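Long-range contacts in SAS-6 (Leishmania major, PDB 4CKM), which probably builds the hub of the centriolar and basal-body cartwheel, the chain here being its N-terminal domain: residues L61-R66 and V81-P86; T39-T44 and M125-A130. One frame throughout, in Å; residues are numbered along the deposited sequence.

Contact 1. Residues L61-R66 and V81-P86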
ATOM      1  N   LEU A  61     -10.725 -13.731 -15.430  1.00 36.35           N
ATOM      2  CA  LEU A  61      -9.486 -13.720 -16.199  1.00 35.47           C
ATOM      3  C   LEU A  61      -8.697 -14.976 -15.934  1.00 32.41           C
ATOM      4  O   LEU A  61      -8.740 -15.546 -14.840  1.00 33.12           O
ATOM      5  CB  LEU A  61      -8.626 -12.488 -15.863  1.00 34.87           C
ATOM      6  CG  LEU A  61      -9.144 -11.104 -16.276  1.00 36.65           C
ATOM      7  CD1 LEU A  61      -8.202  -9.987 -15.826  1.00 34.71           C
ATOM      8  CD2 LEU A  61      -9.373 -11.018 -17.784  1.00 37.44           C
ATOM      9  N   GLY A  62      -7.977 -15.420 -16.948  1.00 32.36           N
ATOM     10  CA  GLY A  62      -7.023 -16.510 -16.759  1.00 32.94           C
ATOM     11  C   GLY A  62      -5.771 -15.966 -16.070  1.00 35.11           C
ATOM     12  O   GLY A  62      -5.250 -14.900 -16.422  1.00 34.11           O
ATOM     13  N   VAL A  63      -5.279 -16.692 -15.092  1.00 33.24           N
ATOM     14  CA  VAL A  63      -4.043 -16.326 -14.493  1.00 35.16           C
ATOM     15  C   VAL A  63      -3.121 -17.522 -14.506  1.00 38.05           C
ATOM     16  O   VAL A  63      -3.555 -18.657 -14.262  1.00 37.08           O
ATOM     17  CB  VAL A  63      -4.242 -15.784 -13.071  1.00 36.77           C
ATOM     18  CG1 VAL A  63      -4.650 -16.879 -12.114  1.00 36.96           C
ATOM     19  CG2 VAL A  63      -2.961 -15.135 -12.583  1.00 39.47           C
ATOM     20  N   TYR A  64      -1.842 -17.252 -14.765  1.00 37.94           N
ATOM     21  CA  TYR A  64      -0.870 -18.294 -15.050  1.00 40.08           C
ATOM     22  C   TYR A  64       0.474 -17.907 -14.443  1.00 38.85           C
ATOM     23  O   TYR A  64       0.994 -16.824 -14.688  1.00 38.35           O
ATOM     24  CB  TYR A  64      -0.780 -18.443 -16.573  1.00 44.06           C
ATOM     25  CG  TYR A  64       0.205 -19.460 -17.124  1.00 48.80           C
ATOM     26  CD1 TYR A  64      -0.135 -20.812 -17.226  1.00 53.12           C
ATOM     27  CD2 TYR A  64       1.448 -19.065 -17.599  1.00 53.20           C
ATOM     28  CE1 TYR A  64       0.749 -21.736 -17.756  1.00 53.63           C
ATOM     29  CE2 TYR A  64       2.338 -19.983 -18.134  1.00 53.29           C
ATOM     30  CZ  TYR A  64       1.983 -21.308 -18.207  1.00 55.05           C
ATOM     31  OH  TYR A  64       2.865 -22.204 -18.727  1.00 55.98           O
ATOM     32  N   VAL A  65       1.013 -18.772 -13.607  1.00 38.31           N
ATOM     33  CA  VAL A  65       2.291 -18.520 -12.976  1.00 38.17           C
ATOM     34  C   VAL A  65       3.198 -19.703 -13.294  1.00 38.57           C
ATOM     35  O   VAL A  65       2.835 -20.856 -13.034  1.00 39.30           O
ATOM     36  CB  VAL A  65       2.168 -18.348 -11.439  1.00 36.48           C
ATOM     37  CG1 VAL A  65       3.534 -18.138 -10.806  1.00 34.69           C
ATOM     38  CG2 VAL A  65       1.253 -17.192 -11.077  1.00 36.92           C
ATOM     39  N   ARG A  66       4.365 -19.405 -13.859  1.00 39.46           N
ATOM     40  CA  ARG A  66       5.353 -20.428 -14.229  1.00 44.09           C
ATOM     41  C   ARG A  66       6.767 -20.002 -13.819  1.00 41.99           C
ATOM     42  O   ARG A  66       7.114 -18.820 -13.918  1.00 39.99           O
ATOM     43  CB  ARG A  66       5.319 -20.668 -15.740  1.00 49.35           C
ATOM     44  CG  ARG A  66       6.211 -21.807 -16.220  1.00 59.20           C
ATOM     45  CD  ARG A  66       6.089 -22.017 -17.729  1.00 64.97           C
ATOM     46  NE  ARG A  66       6.720 -20.944 -18.511  1.00 74.59           N
ATOM     47  CZ  ARG A  66       6.384 -20.586 -19.760  1.00 79.61           C
ATOM     48  NH1 ARG A  66       5.391 -21.188 -20.417  1.00 81.02           N
ATOM     49  NH2 ARG A  66       7.040 -19.597 -20.363  1.00 78.14           N
ATOM     50  N   VAL A  81       4.328 -14.415 -14.629  1.00 34.15           N
ATOM     51  CA  VAL A  81       2.951 -14.205 -14.207  1.00 33.11           C
ATOM     52  C   VAL A  81       2.222 -13.623 -15.414  1.00 34.68           C
ATOM     53  O   VAL A  81       2.533 -12.509 -15.870  1.00 33.50           O
ATOM     54  CB  VAL A  81       2.851 -13.193 -13.036  1.00 32.50           C
ATOM     55  CG1 VAL A  81       1.401 -12.899 -12.665  1.00 33.65           C
ATOM     56  CG2 VAL A  81       3.573 -13.712 -11.814  1.00 33.12           C
ATOM     57  N   ARG A  82       1.241 -14.374 -15.904  1.00 34.05           N
ATOM     58  CA  ARG A  82       0.475 -14.011 -17.064  1.00 36.42           C
ATOM     59  C   ARG A  82      -1.027 -13.883 -16.743  1.00 36.60           C
ATOM     60  O   ARG A  82      -1.619 -14.698 -16.024  1.00 34.94           O
ATOM     61  CB  ARG A  82       0.678 -15.078 -18.116  1.00 39.39           C
ATOM     62  CG  ARG A  82      -0.102 -14.874 -19.393  1.00 44.49           C
ATOM     63  CD  ARG A  82      -0.014 -16.124 -20.260  1.00 47.45           C
ATOM     64  NE  ARG A  82       1.282 -16.205 -20.924  1.00 52.52           N
ATOM     65  CZ  ARG A  82       1.942 -17.330 -21.194  1.00 55.69           C
ATOM     66  NH1 ARG A  82       1.454 -18.522 -20.851  1.00 56.95           N
ATOM     67  NH2 ARG A  82       3.116 -17.251 -21.809  1.00 56.06           N
ATOM     68  N   LEU A  83      -1.633 -12.871 -17.332  1.00 37.05           N
ATOM     69  CA  LEU A  83      -3.036 -12.611 -17.194  1.00 37.43           C
ATOM     70  C   LEU A  83      -3.648 -12.631 -18.588  1.00 38.59           C
ATOM     71  O   LEU A  83      -3.155 -11.946 -19.495  1.00 36.01           O
ATOM     72  CB  LEU A  83      -3.185 -11.234 -16.592  1.00 38.49           C
ATOM     73  CG  LEU A  83      -4.358 -10.988 -15.676  1.00 42.01           C
ATOM     74  CD1 LEU A  83      -4.358 -11.987 -14.537  1.00 41.23           C
ATOM     75  CD2 LEU A  83      -4.265  -9.554 -15.160  1.00 43.38           C
ATOM     76  N   THR A  84      -4.702 -13.418 -18.776  1.00 39.31           N
ATOM     77  CA  THR A  84      -5.388 -13.441 -20.074  1.00 42.88           C
ATOM     78  C   THR A  84      -6.889 -13.292 -19.953  1.00 43.11           C
ATOM     79  O   THR A  84      -7.461 -13.464 -18.875  1.00 46.30           O
ATOM     80  CB  THR A  84      -5.114 -14.747 -20.832  1.00 42.89           C
ATOM     81  OG1 THR A  84      -5.450 -15.859 -20.000  1.00 44.56           O
ATOM     82  CG2 THR A  84      -3.665 -14.840 -21.214  1.00 44.31           C
ATOM     83  N   ASP A  85      -7.515 -12.961 -21.072  1.00 46.29           N
ATOM     84  CA  ASP A  85      -8.975 -13.005 -21.199  1.00 49.52           C
ATOM     85  C   ASP A  85      -9.403 -14.105 -22.203  1.00 50.76           C
ATOM     86  O   ASP A  85      -9.127 -13.991 -23.400  1.00 50.77           O
ATOM     87  CB  ASP A  85      -9.514 -11.654 -21.644  1.00 51.04           C
ATOM     88  CG  ASP A  85     -11.021 -11.542 -21.464  1.00 53.64           C
ATOM     89  OD1 ASP A  85     -11.731 -12.564 -21.494  1.00 56.69           O
ATOM     90  OD2 ASP A  85     -11.507 -10.420 -21.275  1.00 57.98           O
ATOM     91  N   PRO A  86     -10.093 -15.160 -21.720  1.00 51.89           N
ATOM     92  CA  PRO A  86     -10.513 -16.253 -22.615  1.00 58.37           C
ATOM     93  C   PRO A  86     -11.304 -15.768 -23.836  1.00 64.18           C
ATOM     94  O   PRO A  86     -11.081 -16.233 -24.953  1.00 67.39           O
ATOM     95  CB  PRO A  86     -11.401 -17.135 -21.719  1.00 55.51           C
ATOM     96  CG  PRO A  86     -11.751 -16.300 -20.539  1.00 55.96           C
ATOM     97  CD  PRO A  86     -10.607 -15.349 -20.349  1.00 54.34           C
TER

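Contact 2. Residues T39-T44 and M125-A130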
ATOM      1  N   THR A  39       4.809 -25.156 -14.241  1.00 49.55           N
ATOM      2  CA  THR A  39       3.610 -24.364 -14.067  1.00 46.45           C
ATOM      3  C   THR A  39       3.080 -24.563 -12.659  1.00 42.05           C
ATOM      4  O   THR A  39       2.796 -25.681 -12.264  1.00 41.69           O
ATOM      5  CB  THR A  39       2.562 -24.753 -15.099  1.00 44.31           C
ATOM      6  OG1 THR A  39       3.096 -24.497 -16.404  1.00 47.72           O
ATOM      7  CG2 THR A  39       1.311 -23.931 -14.920  1.00 47.88           C
ATOM      8  N   LEU A  40       2.993 -23.479 -11.894  1.00 38.19           N
ATOM      9  CA  LEU A  40       2.544 -23.562 -10.507  1.00 38.47           C
ATOM     10  C   LEU A  40       1.058 -23.226 -10.385  1.00 36.30           C
ATOM     11  O   LEU A  40       0.467 -23.498  -9.368  1.00 37.99           O
ATOM     12  CB  LEU A  40       3.335 -22.610  -9.620  1.00 38.96           C
ATOM     13  CG  LEU A  40       4.850 -22.789  -9.545  1.00 41.36           C
ATOM     14  CD1 LEU A  40       5.451 -21.720  -8.643  1.00 42.92           C
ATOM     15  CD2 LEU A  40       5.214 -24.162  -9.023  1.00 40.84           C
ATOM     16  N   LEU A  41       0.476 -22.606 -11.405  1.00 35.81           N
ATOM     17  CA  LEU A  41      -0.900 -22.179 -11.344  1.00 36.35           C
ATOM     18  C   LEU A  41      -1.376 -21.824 -12.699  1.00 36.95           C
ATOM     19  O   LEU A  41      -0.720 -21.081 -13.415  1.00 37.01           O
ATOM     20  CB  LEU A  41      -1.085 -20.957 -10.455  1.00 39.49           C
ATOM     21  CG  LEU A  41      -2.568 -20.611 -10.232  1.00 39.84           C
ATOM     22  CD1 LEU A  41      -3.225 -21.616  -9.302  1.00 39.08           C
ATOM     23  CD2 LEU A  41      -2.734 -19.208  -9.675  1.00 41.14           C
ATOM     24  N   GLU A  42      -2.540 -22.366 -13.038  1.00 38.96           N
ATOM     25  CA  GLU A  42      -3.238 -22.043 -14.252  1.00 42.25           C
ATOM     26  C   GLU A  42      -4.714 -22.114 -13.868  1.00 44.37           C
ATOM     27  O   GLU A  42      -5.231 -23.186 -13.584  1.00 43.46           O
ATOM     28  CB  GLU A  42      -2.887 -23.066 -15.323  1.00 45.88           C
ATOM     29  CG  GLU A  42      -3.563 -22.804 -16.658  1.00 52.34           C
ATOM     30  CD  GLU A  42      -2.897 -23.532 -17.818  1.00 58.47           C
ATOM     31  OE1 GLU A  42      -2.060 -24.435 -17.588  1.00 62.15           O
ATOM     32  OE2 GLU A  42      -3.207 -23.186 -18.975  1.00 66.08           O
ATOM     33  N   THR A  43      -5.382 -20.974 -13.793  1.00 43.52           N
ATOM     34  CA  THR A  43      -6.726 -20.951 -13.253  1.00 41.25           C
ATOM     35  C   THR A  43      -7.456 -19.719 -13.714  1.00 42.75           C
ATOM     36  O   THR A  43      -6.938 -18.956 -14.544  1.00 42.57           O
ATOM     37  CB  THR A  43      -6.711 -21.060 -11.706  1.00 43.44           C
ATOM     38  OG1 THR A  43      -8.025 -21.318 -11.229  1.00 45.73           O
ATOM     39  CG2 THR A  43      -6.194 -19.798 -11.029  1.00 43.38           C
ATOM     40  N   THR A  44      -8.674 -19.549 -13.209  1.00 40.65           N
ATOM     41  CA  THR A  44      -9.495 -18.401 -13.556  1.00 38.59           C
ATOM     42  C   THR A  44      -9.846 -17.662 -12.298  1.00 36.34           C
ATOM     43  O   THR A  44     -10.029 -18.265 -11.242  1.00 36.38           O
ATOM     44  CB  THR A  44     -10.735 -18.839 -14.328  1.00 43.06           C
ATOM     45  OG1 THR A  44     -10.287 -19.415 -15.558  1.00 47.56           O
ATOM     46  CG2 THR A  44     -11.639 -17.644 -14.672  1.00 43.03           C
ATOM     47  N   MET A 125      -2.074 -16.949  -2.566  1.00 37.46           N
ATOM     48  CA  MET A 125      -3.063 -15.904  -2.621  1.00 36.02           C
ATOM     49  C   MET A 125      -3.982 -16.049  -3.813  1.00 35.97           C
ATOM     50  O   MET A 125      -5.199 -15.925  -3.682  1.00 37.30           O
ATOM     51  CB  MET A 125      -2.400 -14.532  -2.694  1.00 38.32           C
ATOM     52  CG  MET A 125      -1.621 -14.154  -1.456  1.00 40.97           C
ATOM     53  SD  MET A 125      -1.290 -12.375  -1.330  1.00 44.65           S
ATOM     54  CE  MET A 125      -0.280 -12.148  -2.780  1.00 43.05           C
ATOM     55  N   LEU A 126      -3.416 -16.273  -4.987  1.00 35.17           N
ATOM     56  CA  LEU A 126      -4.241 -16.270  -6.179  1.00 36.52           C
ATOM     57  C   LEU A 126      -5.165 -17.472  -6.169  1.00 40.18           C
ATOM     58  O   LEU A 126      -6.333 -17.350  -6.526  1.00 40.99           O
ATOM     59  CB  LEU A 126      -3.402 -16.241  -7.447  1.00 35.27           C
ATOM     60  CG  LEU A 126      -2.607 -14.960  -7.667  1.00 35.85           C
ATOM     61  CD1 LEU A 126      -1.567 -15.127  -8.757  1.00 38.67           C
ATOM     62  CD2 LEU A 126      -3.525 -13.820  -8.034  1.00 36.75           C
ATOM     63  N   ARG A 127      -4.651 -18.615  -5.722  1.00 40.80           N
ATOM     64  CA  ARG A 127      -5.440 -19.846  -5.675  1.00 43.55           C
ATOM     65  C   ARG A 127      -6.598 -19.711  -4.686  1.00 41.68           C
ATOM     66  O   ARG A 127      -7.687 -20.185  -4.956  1.00 40.07           O
ATOM     67  CB  ARG A 127      -4.549 -21.064  -5.360  1.00 46.03           C
ATOM     68  CG  ARG A 127      -5.285 -22.308  -4.888  1.00 52.90           C
ATOM     69  CD  ARG A 127      -4.715 -23.617  -5.429  1.00 57.90           C
ATOM     70  NE  ARG A 127      -3.265 -23.755  -5.255  1.00 61.19           N
ATOM     71  CZ  ARG A 127      -2.395 -24.044  -6.225  1.00 62.73           C
ATOM     72  NH1 ARG A 127      -2.790 -24.243  -7.485  1.00 64.92           N
ATOM     73  NH2 ARG A 127      -1.107 -24.147  -5.929  1.00 63.66           N
ATOM     74  N   ASP A 128      -6.375 -19.052  -3.557  1.00 41.44           N
ATOM     75  CA  ASP A 128      -7.455 -18.841  -2.607  1.00 44.36           C
ATOM     76  C   ASP A 128      -8.546 -17.927  -3.159  1.00 44.22           C
ATOM     77  O   ASP A 128      -9.730 -18.136  -2.933  1.00 45.31           O
ATOM     78  CB  ASP A 128      -6.909 -18.322  -1.283  1.00 47.96           C
ATOM     79  CG  ASP A 128      -6.019 -19.353  -0.579  1.00 54.23           C
ATOM     80  OD1 ASP A 128      -6.165 -20.568  -0.852  1.00 57.36           O
ATOM     81  OD2 ASP A 128      -5.162 -18.954   0.246  1.00 61.18           O
ATOM     82  N   ILE A 129      -8.149 -16.933  -3.926  1.00 42.28           N
ATOM     83  CA  ILE A 129      -9.116 -16.066  -4.562  1.00 40.70           C
ATOM     84  C   ILE A 129      -9.917 -16.831  -5.620  1.00 42.11           C
ATOM     85  O   ILE A 129     -11.126 -16.670  -5.730  1.00 43.28           O
ATOM     86  CB  ILE A 129      -8.421 -14.848  -5.173  1.00 37.04           C
ATOM     87  CG1 ILE A 129      -7.844 -13.981  -4.065  1.00 36.51           C
ATOM     88  CG2 ILE A 129      -9.389 -14.046  -6.028  1.00 39.69           C
ATOM     89  CD1 ILE A 129      -6.920 -12.896  -4.568  1.00 37.54           C
ATOM     90  N   ALA A 130      -9.233 -17.635  -6.417  1.00 43.86           N
ATOM     91  CA  ALA A 130      -9.890 -18.490  -7.401  1.00 45.68           C
ATOM     92  C   ALA A 130     -10.896 -19.426  -6.740  1.00 46.70           C
ATOM     93  O   ALA A 130     -11.989 -19.597  -7.239  1.00 47.31           O
ATOM     94  CB  ALA A 130      -8.860 -19.300  -8.158  1.00 45.76           C
TER
HETATM   95  O   HOH W   1       1.410 -24.542  -7.317  1.00 48.28           O

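Contact 1. Residues L61-R66 and V81-P86
Val81 meets Val65 through their CG2 methyls as a non-hydrogen-bonded pair of the antiparallel hairpin formed by strands 57-70 and 76-85. Both valines lie on the sheet face that helix 117-130 covers, where Val81 also packs on Leu122 and Val65 on Val123.

Arg82 comes next, on the other face and in a hydrogen-bonded pair with Tyr64. Its N donates to Tyr64 O (2.7 Å, 168°), and Tyr64 N returns a more bent bond to Arg82 O. With CG anti to the backbone N in both residues, the two side chains leave the sheet together and run side by side; a bend at chi3 of Arg82 then sets NH1 3.2 Å from Tyr64 CE2. Ring and guanidinium are nearly parallel, their planes 13° apart, although NH1 approaches the ring obliquely. Tyr64 OH accepts a bond from Arg66 NH1 (3.2 Å).

Leu83 returns to the face of the valines, where its CD1 touches Val63 CG2 at 4.0 Å and its CG and CD2 meet Leu61 CD1. Thr84 closes the ladder with Gly62: Thr84 N binds Gly62 O at 165°, and Gly62 N binds Thr84 O at 2.8 Å. Leu61 CD2 comes within 3.3 Å of that same Thr84 O and lies 3.9 Å from Asp85 CB. The Asp85 carboxylate turns to Arg59 and Thr87.

The chemistry is thus divided by face. Val63, Val65 and Val81 pack under the helix, and Leu61 and Leu83 extend the apolar contacts along the hairpin, Leu61 also touching Phe91. On the reverse side, a salt bridge from NE to Glu94 balances the charge of Arg82 and probably steadies its guanidinium beside the tyrosine ring.

Contact 2. Residues T39-T44 and M125-A130
Leu41 overlaps the inner side of helix 117-130, its CD2 resting 3.8 Å from Leu126 CB and its CD1 reaching toward Arg127. Here a helix packs on a beta-sheet in the N-terminal domain of SAS-6, whose fold resembles the head of XRCC4. Strand 39-44 and helix segment 125-130 run at 30° to each other, with axes 8.7 Å apart at closest approach. No direct hydrogen bond joins the two segments.

The strand enters through a classic beta bulge, in which Leu40 and Leu41 together face Val65 of the neighbouring strand. Leu41 points toward the helix, and its CG, anti to the backbone N (chi1 -172°), carries both methyls outward to the helical surface. Val63 and Val123 add to the apolar surroundings of this leucine, and Leu126 continues the layer to Leu138 of strand 136-142.

Arg127 starts at the flank of the helix, then bends at chi2 and chi3, which folds its chain back over the leucine. The two side chains run antiparallel past one another, bringing NH1 3.2 Å from Leu41 CD1. Leu41 is buried, whereas Arg127, on the exposed flank, lays its guanidinium obliquely against that methyl.

Farther along, Ala130 offers a single methyl to the strand. Its CB lies 3.8 Å from Thr43 OG1, close also to Thr43 CG2, and 3.5 Å from Thr44 O; the small side chain is consistent with the close approach of the backbones, the CA atoms of Thr44 and Ala130 being 6.2 Å apart.

At the Leu40 end a water lies in the gap. Its separation from Leu40 O is unusually short, which leaves that half of the bridge doubtful; on the other side it accepts at 2.9 Å from Arg127 NH2, in the plane and at the edge of the guanidinium.

The centres of contacts 1 and 2 lie 9 Å apart, and strand 57-70 connects them. Along the chain the order is 39-44, 61-66, 81-86, 125-130, so the hairpin of contact 1 falls wholly between the two segments of contact 2. Strands 39-50, 57-70 and 76-85 are successive neighbours in one antiparallel part of the sheet. Its first two strands are joined by probable backbone bonds from Val63 N to Thr43 O and from Leu40 N to Val65 O. Helix 117-130 crosses from contact 2 to the hairpin through Val123, Leu122 and Leu126, so both contacts contribute to one helix-covered layer of the SAS-6 N-terminal domain.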